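PDB 4PRK: 4-phosphoerythronate dehydrogenase from Lactobacillus jensenii, which probably acts as an NAD-dependent D-lactate dehydrogenase, interconverting pyruvate and D-lactate with a Rossmann-fold nucleotide-binding domain. Local coordinates for residues K125-D129 / K130-T134. Residues are numbered along the deposited sequence; the frame is centred on the assembly and turned at random.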
loop_
_atom_site.group_PDB
_atom_site.type_symbol
_atom_site.label_atom_id
_atom_site.label_comp_id
_atom_site.label_asym_id
_atom_site.label_seq_id
_atom_site.Cartn_x
_atom_site.Cartn_y
_atom_site.Cartn_z
ATOM N N LYS A 125 -7.768 -17.552 24.322
ATOM C CA LYS A 125 -8.083 -17.126 25.688
ATOM C C LYS A 125 -8.992 -18.103 26.441
ATOM O O LYS A 125 -8.694 -18.457 27.601
ATOM C CB LYS A 125 -8.701 -15.728 25.752
ATOM C CG LYS A 125 -8.396 -15.035 27.071
ATOM C CD LYS A 125 -9.288 -13.839 27.308
ATOM C CE LYS A 125 -8.765 -12.933 28.441
ATOM N NZ LYS A 125 -8.658 -13.682 29.715
ATOM N N ALA A 126 -10.095 -18.500 25.820
ATOM C CA ALA A 126 -11.022 -19.451 26.431
ATOM C C ALA A 126 -10.296 -20.745 26.820
ATOM O O ALA A 126 -10.541 -21.339 27.866
ATOM C CB ALA A 126 -12.145 -19.764 25.474
ATOM N N ASN A 127 -9.363 -21.141 25.972
ATOM C CA ASN A 127 -8.528 -22.288 26.212
ATOM C C ASN A 127 -7.556 -22.079 27.409
ATOM O O ASN A 127 -7.414 -22.947 28.271
ATOM C CB ASN A 127 -7.722 -22.552 24.949
ATOM C CG ASN A 127 -7.870 -23.943 24.457
ATOM O OD1 ASN A 127 -8.942 -24.531 24.536
ATOM N ND2 ASN A 127 -6.785 -24.489 23.930
ATOM N N MET A 128 -6.926 -20.913 27.475
ATOM C CA MET A 128 -5.995 -20.609 28.538
ATOM C C MET A 128 -6.742 -20.515 29.840
ATOM O O MET A 128 -6.257 -20.984 30.862
ATOM C CB MET A 128 -5.248 -19.325 28.231
ATOM C CG MET A 128 -4.309 -19.498 27.047
ATOM S SD MET A 128 -3.993 -17.969 26.138
ATOM C CE MET A 128 -2.661 -17.236 27.108
ATOM N N ASP A 129 -7.943 -19.947 29.798
ATOM C CA ASP A 129 -8.772 -19.855 30.989
ATOM C C ASP A 129 -8.953 -21.245 31.640
ATOM O O ASP A 129 -9.055 -21.313 32.834
ATOM C CB ASP A 129 -10.122 -19.194 30.667
ATOM C CG ASP A 129 -9.997 -17.671 30.405
ATOM O OD1 ASP A 129 -8.919 -17.102 30.663
ATOM O OD2 ASP A 129 -10.973 -17.031 29.945
ATOM N N LYS A 130 -8.972 -22.325 30.853
ATOM C CA LYS A 130 -9.053 -23.700 31.347
ATOM C C LYS A 130 -7.693 -24.351 31.513
ATOM O O LYS A 130 -7.591 -25.574 31.544
ATOM C CB LYS A 130 -9.800 -24.592 30.340
ATOM C CG LYS A 130 -11.063 -24.036 29.699
ATOM C CD LYS A 130 -12.149 -23.681 30.707
ATOM C CE LYS A 130 -13.542 -23.788 30.068
ATOM N NZ LYS A 130 -14.639 -23.511 31.041
ATOM N N GLY A 131 -6.632 -23.567 31.504
ATOM C CA GLY A 131 -5.304 -24.100 31.670
ATOM C C GLY A 131 -4.670 -24.749 30.476
ATOM O O GLY A 131 -3.625 -25.385 30.623
ATOM N N ASP A 132 -5.252 -24.583 29.284
ATOM C CA ASP A 132 -4.666 -25.165 28.071
ATOM C C ASP A 132 -3.922 -24.097 27.258
ATOM O O ASP A 132 -4.540 -23.225 26.632
ATOM C CB ASP A 132 -5.746 -25.853 27.250
ATOM C CG ASP A 132 -5.216 -26.466 25.982
ATOM O OD1 ASP A 132 -4.075 -26.190 25.572
ATOM O OD2 ASP A 132 -5.955 -27.256 25.378
ATOM N N PHE A 133 -2.596 -24.175 27.290
ATOM C CA PHE A 133 -1.718 -23.194 26.664
ATOM C C PHE A 133 -1.045 -23.778 25.431
ATOM O O PHE A 133 0.003 -23.310 25.007
ATOM C CB PHE A 133 -0.665 -22.679 27.676
ATOM C CG PHE A 133 -1.254 -21.894 28.823
ATOM C CD1 PHE A 133 -1.824 -22.550 29.917
ATOM C CD2 PHE A 133 -1.277 -20.503 28.800
ATOM C CE1 PHE A 133 -2.394 -21.829 30.966
ATOM C CE2 PHE A 133 -1.811 -19.779 29.853
ATOM C CZ PHE A 133 -2.369 -20.446 30.948
ATOM N N THR A 134 -1.660 -24.782 24.829
ATOM C CA THR A 134 -1.028 -25.434 23.690
ATOM C C THR A 134 -1.323 -24.688 22.383
ATOM O O THR A 134 -1.937 -23.617 22.391
ATOM C CB THR A 134 -1.436 -26.928 23.563
ATOM O OG1 THR A 134 -2.846 -27.019 23.457
ATOM C CG2 THR A 134 -0.984 -27.754 24.794
#
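The ring of Phe-133 receives Met-128 over one face: Met-128 CB stands 4.2 Å from the ring centroid in a CH-pi contact. Met-128 CG continues toward the rim, 3.6 Å from Phe-133 CD2, while the sulfur lies obliquely to the ring, a Met-aromatic contact. Methionine suits this place because its chain, bent at chi3 (84°), brings CE back to Phe-133 CD2 and CE2. Tyr-267 and Tyr-281 of a second subunit meet the same ring edge-to-face. Elsewhere the amide of Asn-127 and the carboxylate of Asp-132 lie side by side, pointing the same way, with their planes 33° apart.

Between these pairs the helix ends in a Schellman motif. Asp-132 N donates to Asn-127 O (2.9 Å) and Gly-131 N to Met-128 O (2.7 Å), both from above the carbonyl plane. Gly-131, the C-prime residue, has a positive phi, which by itself favours glycine. The chi1 of Asp-132 (180°) swings the carboxylate away from its own N, and OD1 accepts from Thr-134 N (2.9 Å), forming an Asx turn, and from Thr-134 OG1 (2.6 Å). Aspartate fits here because its short carboxylate can take both Thr-134 donors on OD1 while OD2 forms a salt bridge with Lys-271 of the second subunit.

The turn thus closes helix 121-129 and starts the loop leading to strand 148-152 of the Rossmann sheet, at the chain's periphery, where Phe-133 enters the subunit interface.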